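Local coordinates for protein cryptic loci regulator 2 (Schizosaccharomyces pombe 972h-, PDB 5IKJ) that acts upstream of histone deacetylases in the SHREC repressor complex, promoting transcriptional silencing and proper nucleosome positioning at heterochromatic loci in fission yeast, at residues R178-V183 / L187-W192; H66-A71 / D137-Y142; H328-T333 / S520-E525. All coordinates share one frame; numbering follows the deposited sequence.

Contact 1: residues R178-V183 / L187-W192. With ZN (zinc ion), chain C.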
ATOM      1  N   ARG A 178      -5.168  12.259  32.176  1.00 54.56           N
ATOM      2  CA  ARG A 178      -4.228  13.247  31.683  1.00 56.95           C
ATOM      3  C   ARG A 178      -4.769  13.935  30.435  1.00 50.49           C
ATOM      4  O   ARG A 178      -5.541  13.345  29.675  1.00 51.33           O
ATOM      5  CB  ARG A 178      -2.882  12.595  31.361  1.00 53.14           C
ATOM      6  CG  ARG A 178      -2.166  12.074  32.589  1.00 58.02           C
ATOM      7  CD  ARG A 178      -0.854  11.404  32.242  1.00 57.13           C
ATOM      8  NE  ARG A 178      -0.267  10.756  33.411  1.00 62.10           N
ATOM      9  CZ  ARG A 178       1.006  10.391  33.512  1.00 56.76           C
ATOM     10  NH1 ARG A 178       1.850  10.618  32.513  1.00 62.26           N
ATOM     11  NH2 ARG A 178       1.440   9.805  34.619  1.00 54.34           N
ATOM     12  N   PRO A 179      -4.383  15.187  30.208  1.00 50.28           N
ATOM     13  CA  PRO A 179      -4.856  15.904  29.023  1.00 53.77           C
ATOM     14  C   PRO A 179      -4.007  15.618  27.797  1.00 49.80           C
ATOM     15  O   PRO A 179      -2.833  15.258  27.891  1.00 54.94           O
ATOM     16  CB  PRO A 179      -4.724  17.374  29.436  1.00 53.14           C
ATOM     17  CG  PRO A 179      -3.553  17.373  30.365  1.00 54.33           C
ATOM     18  CD  PRO A 179      -3.596  16.058  31.099  1.00 51.54           C
ATOM     19  N   PHE A 180      -4.629  15.779  26.631  1.00 50.82           N
ATOM     20  CA  PHE A 180      -3.898  15.930  25.377  1.00 55.43           C
ATOM     21  C   PHE A 180      -3.536  17.404  25.244  1.00 60.47           C
ATOM     22  O   PHE A 180      -4.420  18.252  25.079  1.00 52.68           O
ATOM     23  CB  PHE A 180      -4.728  15.465  24.183  1.00 49.93           C
ATOM     24  CG  PHE A 180      -4.924  13.974  24.108  1.00 51.83           C
ATOM     25  CD1 PHE A 180      -3.938  13.155  23.580  1.00 53.43           C
ATOM     26  CD2 PHE A 180      -6.105  13.395  24.542  1.00 54.59           C
ATOM     27  CE1 PHE A 180      -4.122  11.786  23.500  1.00 56.31           C
ATOM     28  CE2 PHE A 180      -6.294  12.026  24.463  1.00 52.65           C
ATOM     29  CZ  PHE A 180      -5.303  11.221  23.942  1.00 50.50           C
ATOM     30  N   ARG A 181      -2.245  17.716  25.324  1.00 58.27           N
ATOM     31  CA  ARG A 181      -1.800  19.101  25.382  1.00 54.81           C
ATOM     32  C   ARG A 181      -1.684  19.752  24.010  1.00 49.62           C
ATOM     33  O   ARG A 181      -1.387  20.949  23.933  1.00 54.47           O
ATOM     34  CB  ARG A 181      -0.462  19.184  26.118  1.00 57.99           C
ATOM     35  CG  ARG A 181      -0.489  18.487  27.468  1.00 53.09           C
ATOM     36  CD  ARG A 181       0.670  18.908  28.345  1.00 62.41           C
ATOM     37  NE  ARG A 181       0.673  18.187  29.614  1.00 58.98           N
ATOM     38  CZ  ARG A 181       1.365  18.555  30.688  1.00 61.14           C
ATOM     39  NH1 ARG A 181       2.115  19.649  30.661  1.00 56.18           N
ATOM     40  NH2 ARG A 181       1.300  17.830  31.795  1.00 58.60           N
ATOM     41  N   SER A 182      -1.916  19.004  22.936  1.00 55.31           N
ATOM     42  CA  SER A 182      -1.963  19.565  21.596  1.00 57.97           C
ATOM     43  C   SER A 182      -3.007  18.809  20.790  1.00 58.56           C
ATOM     44  O   SER A 182      -3.316  17.650  21.080  1.00 52.86           O
ATOM     45  CB  SER A 182      -0.602  19.488  20.890  1.00 51.08           C
ATOM     46  OG  SER A 182      -0.342  18.175  20.427  1.00 61.07           O
ATOM     47  N   VAL A 183      -3.559  19.482  19.778  1.00 56.60           N
ATOM     48  CA  VAL A 183      -4.499  18.819  18.880  1.00 57.95           C
ATOM     49  C   VAL A 183      -3.819  17.663  18.165  1.00 59.42           C
ATOM     50  O   VAL A 183      -4.471  16.678  17.796  1.00 51.51           O
ATOM     51  CB  VAL A 183      -5.086  19.835  17.879  1.00 57.30           C
ATOM     52  CG1 VAL A 183      -3.987  20.417  16.994  1.00 56.26           C
ATOM     53  CG2 VAL A 183      -6.176  19.188  17.036  1.00 55.12           C
ATOM     54  N   LEU A 187      -5.145  13.667  18.077  1.00 55.15           N
ATOM     55  CA  LEU A 187      -5.577  13.114  16.797  1.00 54.59           C
ATOM     56  C   LEU A 187      -5.363  11.607  16.734  1.00 60.16           C
ATOM     57  O   LEU A 187      -6.202  10.878  16.193  1.00 62.77           O
ATOM     58  CB  LEU A 187      -4.837  13.798  15.648  1.00 60.87           C
ATOM     59  CG  LEU A 187      -5.593  14.894  14.898  1.00 66.50           C
ATOM     60  CD1 LEU A 187      -4.709  15.451  13.806  1.00 60.37           C
ATOM     61  CD2 LEU A 187      -6.901  14.377  14.303  1.00 67.88           C
ATOM     62  N   HIS A 188      -4.245  11.120  17.272  1.00 52.73           N
ATOM     63  CA  HIS A 188      -3.978   9.687  17.220  1.00 53.13           C
ATOM     64  C   HIS A 188      -5.012   8.906  18.021  1.00 47.42           C
ATOM     65  O   HIS A 188      -5.459   7.838  17.590  1.00 51.44           O
ATOM     66  CB  HIS A 188      -2.563   9.401  17.721  1.00 59.02           C
ATOM     67  CG  HIS A 188      -1.493   9.928  16.817  1.00 67.26           C
ATOM     68  ND1 HIS A 188      -1.102   9.273  15.670  1.00 58.74           N
ATOM     69  CD2 HIS A 188      -0.740  11.052  16.885  1.00 52.07           C
ATOM     70  CE1 HIS A 188      -0.151   9.968  15.071  1.00 56.65           C
ATOM     71  NE2 HIS A 188       0.087  11.051  15.789  1.00 62.57           N
ATOM     72  N   HIS A 189      -5.410   9.425  19.184  1.00 47.02           N
ATOM     73  CA  HIS A 189      -6.483   8.791  19.941  1.00 50.23           C
ATOM     74  C   HIS A 189      -7.817   8.934  19.220  1.00 59.02           C
ATOM     75  O   HIS A 189      -8.612   7.987  19.180  1.00 54.85           O
ATOM     76  CB  HIS A 189      -6.566   9.391  21.343  1.00 52.32           C
ATOM     77  CG  HIS A 189      -7.381   8.576  22.297  1.00 53.41           C
ATOM     78  ND1 HIS A 189      -6.916   7.409  22.863  1.00 55.20           N
ATOM     79  CD2 HIS A 189      -8.633   8.755  22.781  1.00 57.82           C
ATOM     80  CE1 HIS A 189      -7.844   6.905  23.656  1.00 58.48           C
ATOM     81  NE2 HIS A 189      -8.896   7.703  23.624  1.00 61.39           N
ATOM     82  N   LEU A 190      -8.084  10.112  18.649  1.00 57.10           N
ATOM     83  CA  LEU A 190      -9.296  10.290  17.858  1.00 56.37           C
ATOM     84  C   LEU A 190      -9.369   9.265  16.735  1.00 50.30           C
ATOM     85  O   LEU A 190     -10.425   8.668  16.493  1.00 52.30           O
ATOM     86  CB  LEU A 190      -9.345  11.707  17.283  1.00 55.02           C
ATOM     87  CG  LEU A 190     -10.548  12.019  16.385  1.00 55.98           C
ATOM     88  CD1 LEU A 190     -11.848  11.910  17.165  1.00 59.37           C
ATOM     89  CD2 LEU A 190     -10.415  13.397  15.752  1.00 60.26           C
ATOM     90  N   TYR A 191      -8.255   9.055  16.033  1.00 51.17           N
ATOM     91  CA  TYR A 191      -8.234   8.109  14.925  1.00 54.03           C
ATOM     92  C   TYR A 191      -8.466   6.683  15.412  1.00 55.97           C
ATOM     93  O   TYR A 191      -9.098   5.880  14.718  1.00 52.53           O
ATOM     94  CB  TYR A 191      -6.903   8.225  14.185  1.00 49.21           C
ATOM     95  CG  TYR A 191      -6.723   7.242  13.056  1.00 62.47           C
ATOM     96  CD1 TYR A 191      -7.313   7.459  11.818  1.00 67.08           C
ATOM     97  CD2 TYR A 191      -5.948   6.104  13.224  1.00 61.25           C
ATOM     98  CE1 TYR A 191      -7.142   6.564  10.782  1.00 65.11           C
ATOM     99  CE2 TYR A 191      -5.771   5.204  12.194  1.00 63.96           C
ATOM    100  CZ  TYR A 191      -6.370   5.439  10.976  1.00 68.70           C
ATOM    101  OH  TYR A 191      -6.198   4.541   9.947  1.00 84.60           O
ATOM    102  N   TRP A 192      -7.965   6.353  16.604  1.00 50.91           N
ATOM    103  CA  TRP A 192      -8.214   5.035  17.177  1.00 44.67           C
ATOM    104  C   TRP A 192      -9.684   4.857  17.535  1.00 58.83           C
ATOM    105  O   TRP A 192     -10.234   3.759  17.395  1.00 57.44           O
ATOM    106  CB  TRP A 192      -7.335   4.833  18.410  1.00 46.44           C
ATOM    107  CG  TRP A 192      -7.647   3.592  19.184  1.00 59.15           C
ATOM    108  CD1 TRP A 192      -7.232   2.324  18.903  1.00 53.33           C
ATOM    109  CD2 TRP A 192      -8.435   3.501  20.378  1.00 56.17           C
ATOM    110  NE1 TRP A 192      -7.717   1.447  19.843  1.00 58.99           N
ATOM    111  CE2 TRP A 192      -8.458   2.146  20.760  1.00 57.51           C
ATOM    112  CE3 TRP A 192      -9.126   4.433  21.159  1.00 54.95           C
ATOM    113  CZ2 TRP A 192      -9.144   1.698  21.888  1.00 52.25           C
ATOM    114  CZ3 TRP A 192      -9.807   3.988  22.277  1.00 54.22           C
ATOM    115  CH2 TRP A 192      -9.810   2.632  22.632  1.00 55.38           C
TER
HETATM  116 ZN    ZN C 601      -5.004   6.581  22.578  1.00 47.72          ZN
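Phe-180 packing on His-189 joins the loop that leads into helix 183-195 to the helix itself, next to a zinc site made by one histidine and three cysteines. His-189 binds the zinc ion together with Cys-204, Cys-206 and Cys-209, so the loop residue is a second-shell neighbour of the metal. The phenyl group reaches the ligand with its far end: CZ of Phe-180 lies 3.4 Å from CB of His-189, and the two side chains cross at about a right angle. The ring planes are inclined by 38°, an oblique pairing. An aromatic residue suits this place because it is long enough to span from loop to helix and apolar enough for a buried position. Were the phenyl group cut back to a methyl, as in an alanine here, a gap would probably open beside CB of the zinc ligand, removing the loop's packing against it.

The imidazole swings away from its backbone N (chi1 -165°), and ND1 of His-189 binds the zinc at 2.1 Å. Its NE2 is hydrogen-bonded to Asp-21 OD2, and Trp-192 sets CE3 over one face of the imidazole, toward its rim; the metal bond and the carboxylate should largely set the ring's rotation. At the start of the helix, Ser-182 occupies the N-cap and its OG accepts from Asp-185 N. Across the first turn, Leu-187 N donates to Val-183 O over 3.1 Å, a bent bond (136° at the hydrogen).

Contact 2: residues H66-A71 / D137-Y142; sequences HVFGGA and DSFENY
Phe-139 and Tyr-142 of the loop 137-142 reach across to Phe-68, the first residue beyond helix 50-67. Asp-137 begins the segment and works through its backbone: its carbonyl O sits 3.4 Å above the plane of the Phe-139 ring, over the centre, while its carboxylate forms a salt bridge with Lys-83. Ser-138 follows, its OG hydrogen-bonded to Thr-136 OG1 and its carbonyl O at the edge of the Tyr-142 ring, in plane.

On the loop side Phe-139 carries most of the contact. Its CG is anti to the carbonyl carbon (chi1 -51°), which sends the ring out from the loop toward the end of the helix. There CZ of Phe-139 meets CB of Phe-68 at 3.7 Å, with CE1 equally near that CB, and the two side chains cross at about a right angle. CZ of Phe-139 also comes within 3.8 Å of Phe-68 O. The approach is therefore made largely to the base of Phe-68, whose own ring gives only a looser touch, CD2 to Phe-139 CE1.

This is hydrophobic packing at a helix C-terminus, where the chain leaves helical geometry at Phe-68 and turns away through Gly-69 and Gly-70. At phi 88° and psi 158°, any CB on Gly-70 would be jammed against the preceding carbonyl O, so the turn calls for glycine.

Past Glu-140 and Asn-141 the chain folds back, Tyr-142 N bonding to Phe-139 O. Tyr-142 then brings CE2 to within 4.4 Å of CE2 of Phe-68, a looser apolar touch. Tyrosine combines that apolar flank with a polar end: its OH is hydrogen-bonded to Thr-136 O, while Phe-353 makes an edge-to-face pair with Phe-68.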
ATOM      1  N   HIS A  66      -6.989  11.116   7.027  1.00 56.75           N
ATOM      2  CA  HIS A  66      -6.420   9.864   7.509  1.00 54.34           C
ATOM      3  C   HIS A  66      -7.312   8.685   7.139  1.00 54.50           C
ATOM      4  O   HIS A  66      -6.846   7.704   6.549  1.00 57.27           O
ATOM      5  CB  HIS A  66      -6.224   9.936   9.023  1.00 59.02           C
ATOM      6  CG  HIS A  66      -5.210   8.972   9.553  1.00 63.78           C
ATOM      7  ND1 HIS A  66      -4.760   9.014  10.855  1.00 74.01           N
ATOM      8  CD2 HIS A  66      -4.561   7.939   8.964  1.00 60.86           C
ATOM      9  CE1 HIS A  66      -3.877   8.052  11.046  1.00 73.79           C
ATOM     10  NE2 HIS A  66      -3.736   7.385   9.913  1.00 64.18           N
ATOM     11  N   VAL A  67      -8.602   8.770   7.468  1.00 50.91           N
ATOM     12  CA  VAL A  67      -9.504   7.646   7.228  1.00 53.99           C
ATOM     13  C   VAL A  67      -9.703   7.429   5.736  1.00 54.94           C
ATOM     14  O   VAL A  67      -9.728   6.288   5.258  1.00 55.26           O
ATOM     15  CB  VAL A  67     -10.850   7.869   7.942  1.00 54.70           C
ATOM     16  CG1 VAL A  67     -11.692   6.599   7.892  1.00 62.00           C
ATOM     17  CG2 VAL A  67     -10.630   8.288   9.378  1.00 61.40           C
ATOM     18  N   PHE A  68      -9.855   8.513   4.977  1.00 52.37           N
ATOM     19  CA  PHE A  68     -10.066   8.435   3.539  1.00 53.84           C
ATOM     20  C   PHE A  68      -8.793   8.712   2.750  1.00 50.97           C
ATOM     21  O   PHE A  68      -8.868   9.071   1.570  1.00 58.62           O
ATOM     22  CB  PHE A  68     -11.172   9.402   3.121  1.00 54.44           C
ATOM     23  CG  PHE A  68     -12.470   9.178   3.842  1.00 65.28           C
ATOM     24  CD1 PHE A  68     -13.154   7.981   3.703  1.00 57.90           C
ATOM     25  CD2 PHE A  68     -13.007  10.160   4.658  1.00 57.29           C
ATOM     26  CE1 PHE A  68     -14.346   7.767   4.364  1.00 57.28           C
ATOM     27  CE2 PHE A  68     -14.201   9.952   5.321  1.00 64.33           C
ATOM     28  CZ  PHE A  68     -14.872   8.753   5.174  1.00 66.97           C
ATOM     29  N   GLY A  69      -7.629   8.549   3.375  1.00 56.13           N
ATOM     30  CA  GLY A  69      -6.367   8.756   2.696  1.00 48.48           C
ATOM     31  C   GLY A  69      -5.242   7.949   3.310  1.00 54.48           C
ATOM     32  O   GLY A  69      -5.043   6.782   2.961  1.00 52.99           O
ATOM     33  N   GLY A  70      -4.505   8.558   4.231  1.00 55.26           N
ATOM     34  CA  GLY A  70      -3.386   7.902   4.871  1.00 50.87           C
ATOM     35  C   GLY A  70      -2.089   8.084   4.099  1.00 51.03           C
ATOM     36  O   GLY A  70      -2.073   8.357   2.899  1.00 56.95           O
ATOM     37  N   ALA A  71      -0.982   7.923   4.820  1.00 50.51           N
ATOM     38  CA  ALA A  71       0.341   8.122   4.243  1.00 52.41           C
ATOM     39  C   ALA A  71       0.500   7.333   2.951  1.00 55.92           C
ATOM     40  O   ALA A  71       0.239   6.128   2.904  1.00 48.31           O
ATOM     41  CB  ALA A  71       1.417   7.700   5.245  1.00 47.78           C
ATOM     42  N   ASP A 137     -14.889  15.341  -2.050  1.00 84.07           N
ATOM     43  CA  ASP A 137     -13.604  14.690  -1.833  1.00 79.22           C
ATOM     44  C   ASP A 137     -12.512  15.656  -1.393  1.00 84.40           C
ATOM     45  O   ASP A 137     -11.369  15.231  -1.199  1.00 75.15           O
ATOM     46  CB  ASP A 137     -13.161  13.954  -3.103  1.00 86.56           C
ATOM     47  CG  ASP A 137     -13.193  14.840  -4.333  1.00 91.47           C
ATOM     48  OD1 ASP A 137     -13.139  16.078  -4.180  1.00 95.17           O
ATOM     49  OD2 ASP A 137     -13.269  14.296  -5.455  1.00 85.83           O
ATOM     50  N   SER A 138     -12.830  16.939  -1.235  1.00 91.32           N
ATOM     51  CA  SER A 138     -11.881  17.917  -0.706  1.00 77.98           C
ATOM     52  C   SER A 138     -11.985  17.873   0.812  1.00 77.59           C
ATOM     53  O   SER A 138     -12.891  18.465   1.404  1.00 76.23           O
ATOM     54  CB  SER A 138     -12.174  19.310  -1.251  1.00 85.17           C
ATOM     55  OG  SER A 138     -13.453  19.761  -0.838  1.00 96.04           O
ATOM     56  N   PHE A 139     -11.049  17.167   1.447  1.00 73.03           N
ATOM     57  CA  PHE A 139     -11.149  16.912   2.878  1.00 65.56           C
ATOM     58  C   PHE A 139     -10.814  18.131   3.725  1.00 67.34           C
ATOM     59  O   PHE A 139     -11.005  18.083   4.945  1.00 65.79           O
ATOM     60  CB  PHE A 139     -10.245  15.740   3.255  1.00 70.85           C
ATOM     61  CG  PHE A 139     -10.457  14.523   2.405  1.00 65.49           C
ATOM     62  CD1 PHE A 139     -11.680  13.872   2.402  1.00 69.05           C
ATOM     63  CD2 PHE A 139      -9.440  14.034   1.603  1.00 70.31           C
ATOM     64  CE1 PHE A 139     -11.883  12.754   1.615  1.00 75.49           C
ATOM     65  CE2 PHE A 139      -9.637  12.915   0.816  1.00 72.55           C
ATOM     66  CZ  PHE A 139     -10.860  12.274   0.822  1.00 71.57           C
ATOM     67  N   GLU A 140     -10.332  19.217   3.117  1.00 72.29           N
ATOM     68  CA  GLU A 140     -10.083  20.443   3.867  1.00 79.11           C
ATOM     69  C   GLU A 140     -11.359  21.056   4.428  1.00 73.81           C
ATOM     70  O   GLU A 140     -11.270  21.945   5.282  1.00 66.81           O
ATOM     71  CB  GLU A 140      -9.366  21.466   2.981  1.00 78.77           C
ATOM     72  CG  GLU A 140      -7.952  21.062   2.586  1.00 95.52           C
ATOM     73  CD  GLU A 140      -7.103  22.243   2.157  1.00114.46           C
ATOM     74  OE1 GLU A 140      -7.617  23.114   1.424  1.00109.95           O
ATOM     75  OE2 GLU A 140      -5.922  22.306   2.561  1.00107.67           O
ATOM     76  N   ASN A 141     -12.532  20.604   3.981  1.00 74.47           N
ATOM     77  CA  ASN A 141     -13.798  21.147   4.456  1.00 70.39           C
ATOM     78  C   ASN A 141     -14.391  20.365   5.619  1.00 70.54           C
ATOM     79  O   ASN A 141     -15.226  20.912   6.350  1.00 64.48           O
ATOM     80  CB  ASN A 141     -14.817  21.182   3.313  1.00 77.45           C
ATOM     81  CG  ASN A 141     -14.700  22.429   2.464  1.00 78.98           C
ATOM     82  OD1 ASN A 141     -13.608  22.964   2.269  1.00 76.75           O
ATOM     83  ND2 ASN A 141     -15.830  22.908   1.960  1.00 91.03           N
ATOM     84  N   TYR A 142     -13.989  19.112   5.811  1.00 68.13           N
ATOM     85  CA  TYR A 142     -14.552  18.305   6.883  1.00 62.48           C
ATOM     86  C   TYR A 142     -14.242  18.933   8.239  1.00 52.87           C
ATOM     87  O   TYR A 142     -13.270  19.672   8.406  1.00 64.61           O
ATOM     88  CB  TYR A 142     -14.005  16.878   6.832  1.00 61.13           C
ATOM     89  CG  TYR A 142     -14.501  16.054   5.663  1.00 63.06           C
ATOM     90  CD1 TYR A 142     -14.301  16.473   4.356  1.00 64.12           C
ATOM     91  CD2 TYR A 142     -15.156  14.845   5.868  1.00 63.94           C
ATOM     92  CE1 TYR A 142     -14.742  15.719   3.286  1.00 74.39           C
ATOM     93  CE2 TYR A 142     -15.603  14.083   4.803  1.00 58.83           C
ATOM     94  CZ  TYR A 142     -15.393  14.527   3.515  1.00 64.45           C
ATOM     95  OH  TYR A 142     -15.835  13.778   2.450  1.00 70.98           O
TER

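Contact 3: residues H328-T333 / S520-E525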
ATOM      1  N   HIS A 328      22.567 -11.678 -10.058  1.00 69.94           N
ATOM      2  CA  HIS A 328      22.308 -13.112 -10.000  1.00 72.04           C
ATOM      3  C   HIS A 328      21.996 -13.556  -8.577  1.00 71.53           C
ATOM      4  O   HIS A 328      21.122 -14.402  -8.357  1.00 72.26           O
ATOM      5  CB  HIS A 328      23.511 -13.883 -10.547  1.00 74.26           C
ATOM      6  CG  HIS A 328      23.394 -15.369 -10.401  1.00 76.65           C
ATOM      7  ND1 HIS A 328      22.681 -16.151 -11.284  1.00 79.28           N
ATOM      8  CD2 HIS A 328      23.903 -16.217  -9.476  1.00 72.70           C
ATOM      9  CE1 HIS A 328      22.756 -17.416 -10.909  1.00 74.38           C
ATOM     10  NE2 HIS A 328      23.491 -17.483  -9.815  1.00 72.55           N
ATOM     11  N   SER A 329      22.700 -12.990  -7.593  1.00 66.22           N
ATOM     12  CA  SER A 329      22.505 -13.401  -6.207  1.00 73.45           C
ATOM     13  C   SER A 329      21.150 -12.946  -5.676  1.00 74.56           C
ATOM     14  O   SER A 329      20.481 -13.689  -4.949  1.00 63.49           O
ATOM     15  CB  SER A 329      23.633 -12.846  -5.338  1.00 69.92           C
ATOM     16  OG  SER A 329      23.563 -13.357  -4.019  1.00 71.16           O
ATOM     17  N   ILE A 330      20.728 -11.731  -6.031  1.00 66.97           N
ATOM     18  CA  ILE A 330      19.462 -11.207  -5.531  1.00 63.41           C
ATOM     19  C   ILE A 330      18.291 -11.964  -6.145  1.00 68.75           C
ATOM     20  O   ILE A 330      17.302 -12.260  -5.466  1.00 59.51           O
ATOM     21  CB  ILE A 330      19.364  -9.696  -5.812  1.00 63.16           C
ATOM     22  CG1 ILE A 330      20.515  -8.952  -5.130  1.00 60.85           C
ATOM     23  CG2 ILE A 330      18.028  -9.147  -5.326  1.00 58.76           C
ATOM     24  CD1 ILE A 330      20.686  -7.523  -5.604  1.00 58.49           C
ATOM     25  N   CYS A 331      18.382 -12.287  -7.433  1.00 67.85           N
ATOM     26  CA  CYS A 331      17.283 -12.917  -8.151  1.00 63.30           C
ATOM     27  C   CYS A 331      17.155 -14.407  -7.858  1.00 62.47           C
ATOM     28  O   CYS A 331      16.384 -15.093  -8.538  1.00 62.66           O
ATOM     29  CB  CYS A 331      17.450 -12.687  -9.654  1.00 55.85           C
ATOM     30  SG  CYS A 331      17.339 -10.941 -10.109  1.00 56.62           S
ATOM     31  N   GLN A 332      17.890 -14.916  -6.870  1.00 66.30           N
ATOM     32  CA  GLN A 332      17.680 -16.257  -6.349  1.00 63.31           C
ATOM     33  C   GLN A 332      16.985 -16.246  -4.997  1.00 60.31           C
ATOM     34  O   GLN A 332      16.703 -17.319  -4.452  1.00 59.35           O
ATOM     35  CB  GLN A 332      19.016 -17.000  -6.229  1.00 63.70           C
ATOM     36  CG  GLN A 332      19.645 -17.363  -7.559  1.00 73.28           C
ATOM     37  CD  GLN A 332      20.639 -18.500  -7.436  1.00 81.58           C
ATOM     38  OE1 GLN A 332      21.326 -18.633  -6.424  1.00 78.76           O
ATOM     39  NE2 GLN A 332      20.710 -19.337  -8.464  1.00 94.11           N
ATOM     40  N   THR A 333      16.700 -15.072  -4.445  1.00 51.74           N
ATOM     41  CA  THR A 333      16.127 -14.962  -3.114  1.00 64.84           C
ATOM     42  C   THR A 333      14.620 -14.742  -3.186  1.00 64.36           C
ATOM     43  O   THR A 333      14.038 -14.539  -4.255  1.00 58.91           O
ATOM     44  CB  THR A 333      16.776 -13.815  -2.332  1.00 58.67           C
ATOM     45  OG1 THR A 333      16.466 -12.567  -2.964  1.00 59.71           O
ATOM     46  CG2 THR A 333      18.283 -13.991  -2.260  1.00 56.12           C
ATOM     47  N   SER A 520      18.501  -7.225   2.829  1.00 61.08           N
ATOM     48  CA  SER A 520      19.390  -8.314   3.220  1.00 61.56           C
ATOM     49  C   SER A 520      19.878  -9.091   2.004  1.00 59.33           C
ATOM     50  O   SER A 520      21.039  -9.515   1.954  1.00 64.41           O
ATOM     51  CB  SER A 520      18.678  -9.244   4.203  1.00 60.83           C
ATOM     52  OG  SER A 520      19.367 -10.476   4.324  1.00 68.68           O
ATOM     53  N   ALA A 521      19.007  -9.290   1.012  1.00 61.19           N
ATOM     54  CA  ALA A 521      19.413  -9.978  -0.208  1.00 59.99           C
ATOM     55  C   ALA A 521      20.236  -9.079  -1.120  1.00 56.96           C
ATOM     56  O   ALA A 521      21.148  -9.561  -1.800  1.00 60.76           O
ATOM     57  CB  ALA A 521      18.183 -10.495  -0.955  1.00 56.83           C
ATOM     58  N   VAL A 522      19.928  -7.782  -1.153  1.00 63.56           N
ATOM     59  CA  VAL A 522      20.706  -6.849  -1.961  1.00 58.70           C
ATOM     60  C   VAL A 522      22.100  -6.668  -1.372  1.00 71.01           C
ATOM     61  O   VAL A 522      23.100  -6.673  -2.100  1.00 59.53           O
ATOM     62  CB  VAL A 522      19.961  -5.506  -2.079  1.00 56.58           C
ATOM     63  CG1 VAL A 522      20.838  -4.452  -2.740  1.00 61.68           C
ATOM     64  CG2 VAL A 522      18.667  -5.682  -2.861  1.00 60.93           C
ATOM     65  N   GLY A 523      22.190  -6.509  -0.055  1.00 71.86           N
ATOM     66  CA  GLY A 523      23.444  -6.163   0.582  1.00 68.40           C
ATOM     67  C   GLY A 523      23.604  -4.660   0.654  1.00 62.17           C
ATOM     68  O   GLY A 523      23.467  -3.970  -0.360  1.00 60.18           O
ATOM     69  N   SER A 524      23.887  -4.136   1.848  1.00 62.21           N
ATOM     70  CA  SER A 524      23.924  -2.688   2.023  1.00 73.72           C
ATOM     71  C   SER A 524      25.006  -2.040   1.166  1.00 69.22           C
ATOM     72  O   SER A 524      24.884  -0.865   0.802  1.00 61.00           O
ATOM     73  CB  SER A 524      24.138  -2.345   3.495  1.00 70.81           C
ATOM     74  OG  SER A 524      25.358  -2.882   3.967  1.00 85.39           O
ATOM     75  N   GLU A 525      26.069  -2.781   0.837  1.00 68.75           N
ATOM     76  CA  GLU A 525      27.105  -2.234  -0.034  1.00 86.97           C
ATOM     77  C   GLU A 525      26.607  -2.028  -1.458  1.00 77.64           C
ATOM     78  O   GLU A 525      27.208  -1.248  -2.205  1.00 60.26           O
ATOM     79  CB  GLU A 525      28.341  -3.142  -0.050  1.00 71.47           C
ATOM     80  CG  GLU A 525      28.141  -4.531  -0.656  1.00 67.82           C
ATOM     81  CD  GLU A 525      27.533  -5.517   0.321  1.00 93.25           C
ATOM     82  OE1 GLU A 525      26.896  -5.072   1.301  1.00 75.45           O
ATOM     83  OE2 GLU A 525      27.696  -6.738   0.115  1.00 88.70           O
TER
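Ile-330, the last residue of helix 325-330, extends its side chain across the end of helix 518-522. At CB the side chain forks: CG2 stands anti to the backbone N, while CG1, which starts the longer branch, is anti to the carbonyl carbon (chi1 -60°). CG1 lies 3.4 Å from Ala-521 O and also approaches Val-522 CA. At the tip, CD1 rests 3.7 Å from Val-522 CA and 3.9 Å from CG2 of the same valine. Isoleucine suits the site because this branch is long and apolar enough to run past a backbone carbonyl and reach the valine beyond.

Just after Ile-330 the chain bends in a type I turn, from Ile-330 to Thr-333, and enters strand 333-340. CB of Ala-521 meets Thr-333 at two branches, OG1 at 3.4 Å and CG2 at 3.7 Å; a methyl is small enough to fit where the backbones approach closely, with CA atoms of Ile-330 and Ala-521 only 5.5 Å apart. Thr-333 OG1 donates to Ile-330 O over 2.7 Å, in the carbonyl plane and on a lone pair, while Thr-333 N donates to the same oxygen. Arg-518 of helix 518-522 touches both Ile-330 and Thr-333.

No hydrogen bond crosses between the segments. The threonine hydroxyl spends its proton inside its own turn, so between these two segments close van der Waals packing, rather than hydrogen bonding, probably makes the contact.

Overall arrangement
Contacts 1 and 2 are neighbours, with centres 18 Å apart, on the same side of the chain's centre. They touch directly: the ring of Tyr-191, on the zinc-site helix of contact 1, stacks on His-66 at the C-terminal end of helix 50-67, just before the Phe-68 of contact 2, and Tyr-191 CE1 also packs on Val-67 CG2 at 4.1 Å. The bound zinc belongs to contact 1 through His-189. Contact 3 is remote from both, its centre 42 Å from that of contact 1 and 39 Å from that of contact 2, with nearest atoms about 28 Å and 23 Å away. In sequence, 66-71/137-142 closes before 178-183/187-192 opens, and 328-333/520-525 follows.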